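Local coordinates for putative hydrolase (Bacteroides ovatus, PDB 4HBS), which is of unknown function but, being a five-bladed beta-propeller related to the beta-fructosidase clan, is probably a hydrolase acting on glycosidic linkages, at residues A[159-167]-A[224-232]; A[289-298]-A[308-316]. One frame throughout, in Å; residues are numbered along the deposited sequence. Where two conformers were deposited one is given.

Contact 1: A[159-167]-A[224-232]; sequences WAGDATIYN and YGDTMWEDE
Asp162 carries CG roughly anti to the backbone N and beside the carbonyl carbon (chi1 -152°), which sends OD2 to Met228 N. Thr164 holds OG1 opposite its own N (chi1 -174°), a setting that faces the hydroxyl toward Glu230. The two strands, 159-165 and 227-230, each form an edge of their own antiparallel sheet, and these sheets are successive blades of the five-bladed propeller. They run nearly parallel, 8° apart and 6.1 Å at closest approach. The contact lies about 11 Å from the centre of the chain (centre to centre), consistent with an inner-strand position in a propeller.

The one hydrogen bond between the two backbones runs from Asp162 N to Gly225 O, 3.1 Å. Gly225 has backbone angles at which a side chain would press on the preceding carbonyl. Across the contact, Asp162 OD2 takes a weak, bent bond from Met228 N at 3.0 Å, while Ala163 N, next in the same strand, bonds to OD1 on its anti side, tilted out of the carboxylate plane. Put an alanine here and the Met228 and Ala163 amides would probably lose these acceptors, and with the former the side-chain tie between the blades.

Met228, a selenomethionine, passes its SE alongside Asp162 CB at 4.0 Å. The chain then bends at its last torsion, bringing Met228 CE to 3.6 Å from Thr164 CB and against the carbonyl of Ala163; Ile236 and Leu238 of its own blade also pack on this side chain. Asp226 directs its carboxylate elsewhere, into a salt bridge with Arg188. Farther along, Glu230 reaches across Thr164 at about a right angle, its OE2 in a long, weak ion pair with Arg254, and its OE1 comes to 2.9 Å from Thr164 OG1.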
ATOM      1  N   TRP A 159      -4.147   7.673  -7.240  1.00 42.88           N
ATOM      2  CA  TRP A 159      -3.805   6.412  -6.606  1.00 42.40           C
ATOM      3  C   TRP A 159      -3.436   6.717  -5.148  1.00 47.99           C
ATOM      4  O   TRP A 159      -3.022   7.835  -4.829  1.00 48.77           O
ATOM      5  CB  TRP A 159      -2.712   5.664  -7.373  1.00 40.59           C
ATOM      6  CG  TRP A 159      -3.199   4.869  -8.558  1.00 41.00           C
ATOM      7  CD1 TRP A 159      -4.445   4.339  -8.752  1.00 43.52           C
ATOM      8  CD2 TRP A 159      -2.428   4.503  -9.702  1.00 40.84           C
ATOM      9  NE1 TRP A 159      -4.490   3.654  -9.940  1.00 42.02           N
ATOM     10  CE2 TRP A 159      -3.258   3.720 -10.536  1.00 44.01           C
ATOM     11  CE3 TRP A 159      -1.083   4.695 -10.075  1.00 42.25           C
ATOM     12  CZ2 TRP A 159      -2.782   3.120 -11.708  1.00 43.25           C
ATOM     13  CZ3 TRP A 159      -0.638   4.163 -11.273  1.00 43.30           C
ATOM     14  CH2 TRP A 159      -1.480   3.385 -12.073  1.00 43.58           C
ATOM     15  N   ALA A 160      -3.711   5.758  -4.254  1.00 43.87           N
ATOM     16  CA  ALA A 160      -3.574   5.927  -2.815  1.00 44.03           C
ATOM     17  C   ALA A 160      -2.205   6.337  -2.349  1.00 50.34           C
ATOM     18  O   ALA A 160      -1.203   5.821  -2.828  1.00 51.52           O
ATOM     19  CB  ALA A 160      -3.948   4.640  -2.107  1.00 44.19           C
ATOM     20  N   GLY A 161      -2.189   7.272  -1.415  1.00 47.31           N
ATOM     21  CA  GLY A 161      -1.021   7.686  -0.667  1.00 47.24           C
ATOM     22  C   GLY A 161      -1.320   7.200   0.726  1.00 50.47           C
ATOM     23  O   GLY A 161      -2.351   6.542   0.929  1.00 50.37           O
ATOM     24  N   ASP A 162      -0.467   7.484   1.689  1.00 46.83           N
ATOM     25  CA  ASP A 162      -0.760   7.030   3.055  1.00 47.46           C
ATOM     26  C   ASP A 162      -1.737   8.036   3.726  1.00 52.17           C
ATOM     27  O   ASP A 162      -1.961   9.127   3.194  1.00 52.45           O
ATOM     28  CB  ASP A 162       0.544   6.866   3.857  1.00 49.79           C
ATOM     29  CG  ASP A 162       0.511   5.835   4.962  1.00 54.68           C
ATOM     30  OD1 ASP A 162      -0.594   5.443   5.378  1.00 55.94           O
ATOM     31  OD2 ASP A 162       1.580   5.487   5.466  1.00 60.28           O
ATOM     32  N   ALA A 163      -2.341   7.652   4.857  1.00 48.63           N
ATOM     33  CA  ALA A 163      -3.297   8.509   5.553  1.00 49.67           C
ATOM     34  C   ALA A 163      -3.068   8.478   7.047  1.00 55.56           C
ATOM     35  O   ALA A 163      -2.531   7.490   7.576  1.00 55.58           O
ATOM     36  CB  ALA A 163      -4.713   8.063   5.238  1.00 49.98           C
ATOM     37  N   THR A 164      -3.470   9.575   7.727  1.00 52.32           N
ATOM     38  CA  THR A 164      -3.334   9.741   9.177  1.00 53.56           C
ATOM     39  C   THR A 164      -4.634  10.251   9.755  1.00 59.91           C
ATOM     40  O   THR A 164      -5.483  10.755   9.014  1.00 59.62           O
ATOM     41  CB  THR A 164      -2.178  10.718   9.535  1.00 61.86           C
ATOM     42  OG1 THR A 164      -2.000  10.747  10.954  1.00 71.13           O
ATOM     43  CG2 THR A 164      -2.401  12.152   9.005  1.00 56.96           C
ATOM     44  N   ILE A 165      -4.769  10.151  11.092  1.00 57.35           N
ATOM     45  CA  ILE A 165      -5.919  10.665  11.823  1.00 58.00           C
ATOM     46  C   ILE A 165      -5.508  11.975  12.491  1.00 62.73           C
ATOM     47  O   ILE A 165      -4.451  12.051  13.132  1.00 62.19           O
ATOM     48  CB  ILE A 165      -6.471   9.645  12.864  1.00 61.39           C
ATOM     49  CG1 ILE A 165      -6.596   8.200  12.277  1.00 60.26           C
ATOM     50  CG2 ILE A 165      -7.805  10.127  13.424  1.00 62.16           C
ATOM     51  CD1 ILE A 165      -7.608   8.029  11.191  1.00 66.99           C
ATOM     52  N   TYR A 166      -6.327  13.008  12.309  1.00 60.50           N
ATOM     53  CA  TYR A 166      -6.119  14.320  12.910  1.00 62.10           C
ATOM     54  C   TYR A 166      -7.496  14.919  13.202  1.00 67.74           C
ATOM     55  O   TYR A 166      -8.312  15.010  12.279  1.00 67.03           O
ATOM     56  CB  TYR A 166      -5.291  15.216  11.975  1.00 62.92           C
ATOM     57  CG  TYR A 166      -5.025  16.599  12.536  1.00 67.28           C
ATOM     58  CD1 TYR A 166      -4.162  16.782  13.611  1.00 70.66           C
ATOM     59  CD2 TYR A 166      -5.651  17.720  12.005  1.00 68.97           C
ATOM     60  CE1 TYR A 166      -3.924  18.053  14.141  1.00 73.30           C
ATOM     61  CE2 TYR A 166      -5.438  18.992  12.538  1.00 72.00           C
ATOM     62  CZ  TYR A 166      -4.585  19.154  13.620  1.00 80.68           C
ATOM     63  OH  TYR A 166      -4.325  20.414  14.129  1.00 83.79           O
ATOM     64  N   ASN A 167      -7.772  15.274  14.491  1.00 65.68           N
ATOM     65  CA  ASN A 167      -9.038  15.862  14.962  1.00 67.10           C
ATOM     66  C   ASN A 167     -10.241  14.974  14.582  1.00 69.59           C
ATOM     67  O   ASN A 167     -11.204  15.453  13.974  1.00 69.27           O
ATOM     68  CB  ASN A 167      -9.217  17.317  14.433  1.00 69.86           C
ATOM     69  CG  ASN A 167      -8.427  18.373  15.186  1.00 97.83           C
ATOM     70  OD1 ASN A 167      -7.731  18.103  16.184  1.00 90.42           O
ATOM     71  ND2 ASN A 167      -8.563  19.622  14.748  1.00 91.91           N
ATOM     72  N   TYR A 224       6.164  12.491  -2.083  1.00 50.73           N
ATOM     73  CA  TYR A 224       6.353  12.581  -0.624  1.00 50.48           C
ATOM     74  C   TYR A 224       5.034  12.296   0.052  1.00 57.18           C
ATOM     75  O   TYR A 224       4.040  12.949  -0.271  1.00 58.29           O
ATOM     76  CB  TYR A 224       6.874  13.952  -0.190  1.00 51.54           C
ATOM     77  CG  TYR A 224       8.318  14.206  -0.544  1.00 52.57           C
ATOM     78  CD1 TYR A 224       9.346  13.617   0.181  1.00 54.45           C
ATOM     79  CD2 TYR A 224       8.663  15.115  -1.545  1.00 53.77           C
ATOM     80  CE1 TYR A 224      10.684  13.899  -0.097  1.00 55.92           C
ATOM     81  CE2 TYR A 224       9.997  15.398  -1.837  1.00 55.33           C
ATOM     82  CZ  TYR A 224      11.007  14.777  -1.118  1.00 61.80           C
ATOM     83  OH  TYR A 224      12.331  15.057  -1.367  1.00 62.86           O
ATOM     84  N   GLY A 225       5.013  11.278   0.906  1.00 54.54           N
ATOM     85  CA  GLY A 225       3.814  10.865   1.622  1.00 54.64           C
ATOM     86  C   GLY A 225       3.163   9.587   1.124  1.00 58.19           C
ATOM     87  O   GLY A 225       2.145   9.171   1.695  1.00 57.70           O
ATOM     88  N   ASP A 226       3.738   8.925   0.070  1.00 54.14           N
ATOM     89  CA  ASP A 226       3.209   7.634  -0.420  1.00 52.35           C
ATOM     90  C   ASP A 226       3.177   6.636   0.754  1.00 55.15           C
ATOM     91  O   ASP A 226       2.271   5.803   0.835  1.00 55.44           O
ATOM     92  CB  ASP A 226       4.044   7.095  -1.583  1.00 53.70           C
ATOM     93  CG  ASP A 226       3.851   7.807  -2.911  1.00 66.49           C
ATOM     94  OD1 ASP A 226       2.766   8.396  -3.122  1.00 65.57           O
ATOM     95  OD2 ASP A 226       4.781   7.765  -3.747  1.00 77.07           O
ATOM     96  N   THR A 227       4.185   6.741   1.652  1.00 49.28           N
ATOM     97  CA  THR A 227       4.264   6.067   2.942  1.00 47.71           C
ATOM     98  C   THR A 227       4.497   7.191   3.957  1.00 50.23           C
ATOM     99  O   THR A 227       4.943   8.286   3.582  1.00 49.47           O
ATOM    100  CB  THR A 227       5.322   4.967   2.987  1.00 51.66           C
ATOM    101  OG1 THR A 227       6.619   5.560   3.023  1.00 55.12           O
ATOM    102  CG2 THR A 227       5.191   3.995   1.837  1.00 44.96           C
HETATM  103  N   MSE A 228       4.178   6.930   5.223  1.00 45.47           N
HETATM  104  CA  MSE A 228       4.291   7.908   6.292  1.00 44.70           C
HETATM  105  C   MSE A 228       4.735   7.304   7.593  1.00 50.25           C
HETATM  106  O   MSE A 228       4.697   6.087   7.767  1.00 50.12           O
HETATM  107  CB  MSE A 228       2.924   8.533   6.520  1.00 46.16           C
HETATM  108  CG  MSE A 228       2.731   9.819   5.815  1.00 52.04           C
HETATM  109 SE   MSE A 228       0.877  10.379   5.705  0.75 57.84          SE
HETATM  110  CE  MSE A 228       0.200   9.630   7.118  1.00 54.64           C
ATOM    111  N   TRP A 229       5.109   8.172   8.534  1.00 48.56           N
ATOM    112  CA  TRP A 229       5.437   7.776   9.895  1.00 49.56           C
ATOM    113  C   TRP A 229       5.103   8.928  10.855  1.00 57.77           C
ATOM    114  O   TRP A 229       5.777   9.955  10.827  1.00 59.30           O
ATOM    115  CB  TRP A 229       6.903   7.343  10.042  1.00 48.16           C
ATOM    116  CG  TRP A 229       7.280   7.169  11.477  1.00 50.29           C
ATOM    117  CD1 TRP A 229       8.039   8.017  12.228  1.00 54.76           C
ATOM    118  CD2 TRP A 229       6.669   6.260  12.401  1.00 50.06           C
ATOM    119  NE1 TRP A 229       7.995   7.645  13.550  1.00 54.95           N
ATOM    120  CE2 TRP A 229       7.190   6.548  13.678  1.00 55.19           C
ATOM    121  CE3 TRP A 229       5.765   5.194  12.266  1.00 50.09           C
ATOM    122  CZ2 TRP A 229       6.867   5.791  14.802  1.00 55.03           C
ATOM    123  CZ3 TRP A 229       5.448   4.445  13.384  1.00 51.88           C
ATOM    124  CH2 TRP A 229       5.964   4.771  14.640  1.00 54.12           C
ATOM    125  N   GLU A 230       4.068   8.763  11.693  1.00 55.79           N
ATOM    126  CA  GLU A 230       3.691   9.769  12.684  1.00 57.84           C
ATOM    127  C   GLU A 230       4.595   9.539  13.901  1.00 63.37           C
ATOM    128  O   GLU A 230       4.434   8.535  14.593  1.00 62.89           O
ATOM    129  CB  GLU A 230       2.187   9.660  13.014  1.00 59.45           C
ATOM    130  CG  GLU A 230       1.648  10.798  13.873  1.00 76.31           C
ATOM    131  CD  GLU A 230       0.180  11.129  13.669  1.00107.85           C
ATOM    132  OE1 GLU A 230      -0.610  10.197  13.384  1.00114.49           O
ATOM    133  OE2 GLU A 230      -0.181  12.324  13.780  1.00100.41           O
ATOM    134  N   ASP A 231       5.601  10.420  14.102  1.00 61.58           N
ATOM    135  CA  ASP A 231       6.603  10.279  15.172  1.00 63.00           C
ATOM    136  C   ASP A 231       6.204  10.976  16.476  1.00 69.04           C
ATOM    137  O   ASP A 231       5.423  11.920  16.465  1.00 68.97           O
ATOM    138  CB  ASP A 231       7.945  10.862  14.690  1.00 65.24           C
ATOM    139  CG  ASP A 231       9.134  10.476  15.545  1.00 72.93           C
ATOM    140  OD1 ASP A 231       9.624   9.353  15.397  1.00 70.03           O
ATOM    141  OD2 ASP A 231       9.513  11.272  16.426  1.00 82.81           O
ATOM    142  N   GLU A 232       6.803  10.527  17.599  1.00 67.46           N
ATOM    143  CA  GLU A 232       6.625  11.108  18.937  1.00 69.85           C
ATOM    144  C   GLU A 232       6.936  12.614  18.970  1.00 75.80           C
ATOM    145  O   GLU A 232       6.390  13.321  19.826  1.00 77.56           O
ATOM    146  CB  GLU A 232       7.569  10.433  19.962  1.00 72.62           C
ATOM    147  CG  GLU A 232       7.237   9.007  20.364  1.00 85.10           C
ATOM    148  CD  GLU A 232       8.256   8.425  21.331  1.00108.00           C
ATOM    149  OE1 GLU A 232       8.498   9.052  22.390  1.00 97.74           O
ATOM    150  OE2 GLU A 232       8.834   7.356  21.020  1.00 99.03           O
TER

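Contact 2: A[289-298]-A[308-316]. With GOL (glycerol), chain C.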
ATOM      1  N   ILE A 289      18.980   6.122   2.600  1.00 55.45           N
ATOM      2  CA  ILE A 289      19.428   4.714   2.696  1.00 55.22           C
ATOM      3  C   ILE A 289      20.875   4.704   2.170  1.00 63.47           C
ATOM      4  O   ILE A 289      21.311   5.741   1.656  1.00 65.34           O
ATOM      5  CB  ILE A 289      18.484   3.750   1.910  1.00 55.59           C
ATOM      6  CG1 ILE A 289      18.282   4.187   0.437  1.00 54.86           C
ATOM      7  CG2 ILE A 289      17.165   3.658   2.613  1.00 54.39           C
ATOM      8  CD1 ILE A 289      17.748   3.138  -0.454  1.00 55.91           C
ATOM      9  N   PRO A 290      21.658   3.604   2.239  1.00 60.77           N
ATOM     10  CA  PRO A 290      23.035   3.665   1.697  1.00 62.11           C
ATOM     11  C   PRO A 290      23.056   3.907   0.181  1.00 68.11           C
ATOM     12  O   PRO A 290      22.063   3.648  -0.514  1.00 66.50           O
ATOM     13  CB  PRO A 290      23.628   2.306   2.069  1.00 63.62           C
ATOM     14  CG  PRO A 290      22.740   1.773   3.146  1.00 67.16           C
ATOM     15  CD  PRO A 290      21.376   2.283   2.826  1.00 61.49           C
ATOM     16  N   LEU A 291      24.192   4.409  -0.335  1.00 67.55           N
ATOM     17  CA  LEU A 291      24.344   4.725  -1.775  1.00 67.71           C
ATOM     18  C   LEU A 291      24.490   3.441  -2.623  1.00 70.21           C
ATOM     19  O   LEU A 291      24.237   3.444  -3.835  1.00 68.00           O
ATOM     20  CB  LEU A 291      25.558   5.655  -2.005  1.00 70.17           C
ATOM     21  CG  LEU A 291      25.330   7.144  -1.700  1.00 76.01           C
ATOM     22  CD1 LEU A 291      24.931   7.375  -0.236  1.00 76.23           C
ATOM     23  CD2 LEU A 291      26.571   7.961  -2.037  1.00 81.16           C
ATOM     24  N   GLU A 292      24.841   2.343  -1.946  1.00 67.72           N
ATOM     25  CA  GLU A 292      25.047   1.011  -2.516  1.00 67.34           C
ATOM     26  C   GLU A 292      23.745   0.158  -2.382  1.00 68.09           C
ATOM     27  O   GLU A 292      23.747  -1.026  -2.737  1.00 67.06           O
ATOM     28  CB  GLU A 292      26.272   0.309  -1.833  1.00 70.40           C
ATOM     29  CG  GLU A 292      26.519   0.700  -0.372  1.00 85.16           C
ATOM     30  CD  GLU A 292      27.470  -0.165   0.425  1.00116.16           C
ATOM     31  OE1 GLU A 292      28.168  -1.016  -0.174  1.00120.08           O
ATOM     32  OE2 GLU A 292      27.519   0.022   1.663  1.00108.34           O
ATOM     33  N   SER A 293      22.637   0.776  -1.898  1.00 62.41           N
ATOM     34  CA  SER A 293      21.348   0.122  -1.724  1.00 59.63           C
ATOM     35  C   SER A 293      20.318   0.777  -2.572  1.00 62.09           C
ATOM     36  O   SER A 293      20.416   1.962  -2.892  1.00 62.37           O
ATOM     37  CB  SER A 293      20.904   0.197  -0.274  1.00 62.03           C
ATOM     38  OG  SER A 293      21.770  -0.554   0.560  1.00 69.62           O
ATOM     39  N   ALA A 294      19.301   0.009  -2.905  1.00 57.10           N
ATOM     40  CA  ALA A 294      18.175   0.441  -3.716  1.00 55.05           C
ATOM     41  C   ALA A 294      16.940  -0.205  -3.171  1.00 57.84           C
ATOM     42  O   ALA A 294      17.009  -1.349  -2.724  1.00 57.11           O
ATOM     43  CB  ALA A 294      18.396   0.026  -5.152  1.00 55.36           C
ATOM     44  N   CYS A 295      15.839   0.524  -3.109  1.00 54.66           N
ATOM     45  CA  CYS A 295      14.593  -0.049  -2.616  1.00 54.30           C
ATOM     46  C   CYS A 295      13.403   0.796  -3.081  1.00 58.34           C
ATOM     47  O   CYS A 295      13.584   1.959  -3.443  1.00 59.05           O
ATOM     48  CB  CYS A 295      14.630  -0.205  -1.090  1.00 55.36           C
ATOM     49  SG  CYS A 295      13.517   0.899  -0.184  1.00 59.13           S
ATOM     50  N   SER A 296      12.199   0.206  -3.079  1.00 53.71           N
ATOM     51  CA  SER A 296      10.970   0.898  -3.475  1.00 53.08           C
ATOM     52  C   SER A 296       9.885   0.717  -2.408  1.00 55.97           C
ATOM     53  O   SER A 296       9.863  -0.299  -1.707  1.00 56.20           O
ATOM     54  CB  SER A 296      10.477   0.387  -4.822  1.00 56.54           C
ATOM     55  OG  SER A 296      10.081  -0.971  -4.735  1.00 71.15           O
HETATM   56  N   MSE A 297       8.974   1.699  -2.310  1.00 50.39           N
HETATM   57  CA  MSE A 297       7.888   1.718  -1.334  1.00 48.86           C
HETATM   58  C   MSE A 297       8.442   1.488   0.084  1.00 54.18           C
HETATM   59  O   MSE A 297       8.108   0.494   0.725  1.00 55.53           O
HETATM   60  CB  MSE A 297       6.776   0.683  -1.695  1.00 49.30           C
HETATM   61  CG  MSE A 297       5.738   1.224  -2.655  1.00 54.60           C
HETATM   62 SE   MSE A 297       4.860   2.815  -1.981  0.75 61.80          SE
HETATM   63  CE  MSE A 297       4.178   3.550  -3.649  1.00 58.20           C
ATOM     64  N   PRO A 298       9.337   2.371   0.566  1.00 49.82           N
ATOM     65  CA  PRO A 298       9.907   2.177   1.907  1.00 49.51           C
ATOM     66  C   PRO A 298       8.883   2.467   2.987  1.00 52.95           C
ATOM     67  O   PRO A 298       8.252   3.517   2.947  1.00 53.36           O
ATOM     68  CB  PRO A 298      11.048   3.188   1.936  1.00 52.13           C
ATOM     69  CG  PRO A 298      10.593   4.274   1.063  1.00 56.62           C
ATOM     70  CD  PRO A 298       9.857   3.601  -0.058  1.00 51.55           C
ATOM     71  N   TYR A 308      13.059   1.285  11.949  1.00 55.49           N
ATOM     72  CA  TYR A 308      13.248   0.216  10.978  1.00 53.43           C
ATOM     73  C   TYR A 308      12.535   0.590   9.718  1.00 53.90           C
ATOM     74  O   TYR A 308      11.430   1.121   9.786  1.00 53.17           O
ATOM     75  CB  TYR A 308      12.706  -1.108  11.514  1.00 54.19           C
ATOM     76  CG  TYR A 308      13.425  -1.583  12.754  1.00 57.97           C
ATOM     77  CD1 TYR A 308      14.623  -2.286  12.663  1.00 60.78           C
ATOM     78  CD2 TYR A 308      12.910  -1.332  14.021  1.00 59.41           C
ATOM     79  CE1 TYR A 308      15.286  -2.734  13.807  1.00 62.52           C
ATOM     80  CE2 TYR A 308      13.555  -1.789  15.168  1.00 61.56           C
ATOM     81  CZ  TYR A 308      14.747  -2.483  15.059  1.00 68.72           C
ATOM     82  OH  TYR A 308      15.404  -2.916  16.189  1.00 70.10           O
HETATM   83  N   MSE A 309      13.154   0.328   8.571  1.00 48.48           N
HETATM   84  CA  MSE A 309      12.562   0.582   7.263  1.00 46.30           C
HETATM   85  C   MSE A 309      12.432  -0.714   6.549  1.00 51.16           C
HETATM   86  O   MSE A 309      13.385  -1.481   6.581  1.00 51.69           O
HETATM   87  CB  MSE A 309      13.445   1.511   6.454  1.00 48.17           C
HETATM   88  CG  MSE A 309      12.846   1.877   5.132  1.00 52.25           C
HETATM   89 SE   MSE A 309      14.028   3.056   4.154  0.75 58.85          SE
HETATM   90  CE  MSE A 309      14.206   1.962   2.788  1.00 54.86           C
ATOM     91  N   ILE A 310      11.283  -0.978   5.891  1.00 47.17           N
ATOM     92  CA  ILE A 310      11.090  -2.218   5.122  1.00 46.10           C
ATOM     93  C   ILE A 310      10.694  -1.829   3.725  1.00 49.24           C
ATOM     94  O   ILE A 310       9.740  -1.089   3.545  1.00 48.98           O
ATOM     95  CB  ILE A 310      10.067  -3.195   5.751  1.00 48.58           C
ATOM     96  CG1 ILE A 310      10.486  -3.574   7.181  1.00 50.53           C
ATOM     97  CG2 ILE A 310       9.927  -4.477   4.877  1.00 47.87           C
ATOM     98  CD1 ILE A 310       9.425  -4.121   7.942  1.00 63.79           C
ATOM     99  N   GLY A 311      11.419  -2.330   2.752  1.00 45.56           N
ATOM    100  CA  GLY A 311      11.157  -2.036   1.354  1.00 44.58           C
ATOM    101  C   GLY A 311      11.433  -3.217   0.465  1.00 48.01           C
ATOM    102  O   GLY A 311      12.109  -4.160   0.867  1.00 48.90           O
ATOM    103  N   GLN A 312      10.886  -3.183  -0.729  1.00 43.93           N
ATOM    104  CA  GLN A 312      11.094  -4.229  -1.710  1.00 43.79           C
ATOM    105  C   GLN A 312      12.382  -3.956  -2.425  1.00 51.49           C
ATOM    106  O   GLN A 312      12.626  -2.809  -2.784  1.00 52.76           O
ATOM    107  CB  GLN A 312       9.955  -4.216  -2.697  1.00 43.78           C
ATOM    108  CG  GLN A 312       9.932  -5.409  -3.620  1.00 50.96           C
ATOM    109  CD  GLN A 312       8.982  -5.180  -4.744  1.00 63.26           C
ATOM    110  OE1 GLN A 312       8.266  -4.161  -4.802  1.00 59.81           O
ATOM    111  NE2 GLN A 312       8.958  -6.117  -5.662  1.00 49.16           N
ATOM    112  N   SER A 313      13.196  -4.984  -2.686  1.00 49.06           N
ATOM    113  CA  SER A 313      14.447  -4.782  -3.420  1.00 49.70           C
ATOM    114  C   SER A 313      14.123  -4.303  -4.845  1.00 52.99           C
ATOM    115  O   SER A 313      12.988  -4.448  -5.306  1.00 51.61           O
ATOM    116  CB  SER A 313      15.293  -6.051  -3.430  1.00 54.28           C
ATOM    117  OG  SER A 313      14.652  -7.115  -4.110  1.00 66.73           O
HETATM  118  N   MSE A 314      15.099  -3.681  -5.500  1.00 50.45           N
HETATM  119  CA  MSE A 314      14.914  -3.064  -6.809  1.00 50.28           C
HETATM  120  C   MSE A 314      14.542  -4.012  -7.963  1.00 56.21           C
HETATM  121  O   MSE A 314      14.810  -5.210  -7.914  1.00 56.68           O
HETATM  122  CB  MSE A 314      16.156  -2.294  -7.212  1.00 53.57           C
HETATM  123  CG  MSE A 314      17.291  -3.177  -7.688  1.00 61.22           C
HETATM  124 SE   MSE A 314      18.930  -2.204  -7.922  0.75 70.76          SE
HETATM  125  CE  MSE A 314      18.228  -0.538  -8.817  1.00 67.01           C
ATOM    126  N   TRP A 315      13.969  -3.381  -9.023  1.00 53.59           N
ATOM    127  CA  TRP A 315      13.432  -3.935 -10.266  0.50 53.77           C
ATOM    128  C   TRP A 315      12.561  -5.170  -9.996  1.00 55.91           C
ATOM    129  O   TRP A 315      12.754  -6.276 -10.521  1.00 56.06           O
ATOM    130  CB  TRP A 315      14.522  -4.163 -11.334  0.50 54.25           C
ATOM    131  CG  TRP A 315      14.947  -2.888 -12.025  0.50 56.32           C
ATOM    132  CD1 TRP A 315      16.206  -2.359 -12.070  0.50 60.63           C
ATOM    133  CD2 TRP A 315      14.103  -1.979 -12.759  0.50 56.06           C
ATOM    134  NE1 TRP A 315      16.203  -1.188 -12.797  0.50 60.62           N
ATOM    135  CE2 TRP A 315      14.924  -0.928 -13.226  0.50 61.17           C
ATOM    136  CE3 TRP A 315      12.728  -1.956 -13.076  0.50 56.29           C
ATOM    137  CZ2 TRP A 315      14.418   0.138 -13.984  0.50 60.55           C
ATOM    138  CZ3 TRP A 315      12.228  -0.895 -13.815  0.50 57.80           C
ATOM    139  CH2 TRP A 315      13.066   0.134 -14.262  0.50 59.56           C
ATOM    140  N   PHE A 316      11.521  -4.916  -9.181  1.00 51.25           N
ATOM    141  CA  PHE A 316      10.502  -5.901  -8.806  1.00 50.28           C
ATOM    142  C   PHE A 316      11.129  -7.165  -8.202  1.00 54.12           C
ATOM    143  O   PHE A 316      10.749  -8.292  -8.557  1.00 54.54           O
ATOM    144  CB  PHE A 316       9.636  -6.273 -10.016  1.00 51.72           C
ATOM    145  CG  PHE A 316       8.980  -5.099 -10.683  1.00 53.05           C
ATOM    146  CD1 PHE A 316       7.917  -4.454 -10.085  1.00 55.28           C
ATOM    147  CD2 PHE A 316       9.377  -4.685 -11.949  1.00 55.96           C
ATOM    148  CE1 PHE A 316       7.248  -3.419 -10.738  1.00 56.32           C
ATOM    149  CE2 PHE A 316       8.734  -3.622 -12.588  1.00 58.39           C
ATOM    150  CZ  PHE A 316       7.664  -3.006 -11.986  1.00 55.68           C
TER
HETATM  151  C1  GOL C 501      18.812  -4.319  -4.340  1.00 55.28           C
HETATM  152  O1  GOL C 501      17.647  -3.543  -4.103  1.00 53.47           O
HETATM  153  C2  GOL C 501      20.031  -3.728  -3.674  1.00 55.74           C
HETATM  154  O2  GOL C 501      19.661  -3.203  -2.393  1.00 53.99           O
HETATM  155  C3  GOL C 501      21.021  -4.863  -3.518  1.00 58.40           C
HETATM  156  O3  GOL C 501      21.846  -4.720  -2.364  1.00 60.15           O
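Met309, a selenomethionine, packs against three residues of 289-298. Its CB points toward that segment, and CG, set opposite the backbone N (chi1 -176°), lies 3.9 Å from Pro298 CB. The side chain crosses that of Ile289 at about a right angle, SE 3.5 Å from Ile289 CG2, and SE also touches Pro298. After the bend at the last torsion, CE ends among Ile289 CG2, Cys295 SG and Pro298 CB, with Val246 of the neighbouring blade packed against the same group.

Beyond this apolar cluster the backbone takes over. Ser296 and Gln312 make an antiparallel hydrogen-bonded pair, with Ser296 N to Gln312 O at 3.1 Å and Gln312 N to Ser296 O at 3.2 Å, just before the chain corners at Met297 and enters the blade strand 298-303. The amide of Gln312 is tied by NE2 to Val356 O and Gly317 O.

Where Ala294 CB packs on Met314 SE, a glycerol, probably from the crystallisation liquor, bridges the backbones: its O1 accepts from Met314 N at 2.9 Å and donates to Ala294 O at 2.7 Å. It also bonds to Gln335 NE2. Apolar groups thus fill the buried part, while backbone N-H and C=O groups can bind a small hydroxylated molecule.

In the fold
Contact 1 joins two successive blades near the propeller's centre and is largely buried; contact 2 lies farther out, pairs the lead-in to strand 298-303 with strand 306-312 of the same blade, and is only partly buried. Accordingly contact 1 relies on a single backbone bond and a weak carboxylate-amide bond between blades, whereas contact 2 combines an antiparallel backbone pair with an apolar cluster and has a glycerol at its edge. Selenomethionine side chains fill space in both. The contacts touch where the blade of 227-274 meets the next one, 298-340: Thr227 OG1 probably hydrogen-bonds to Pro298 O at 2.6 Å, and Met297 packs on Thr227 and Asp226.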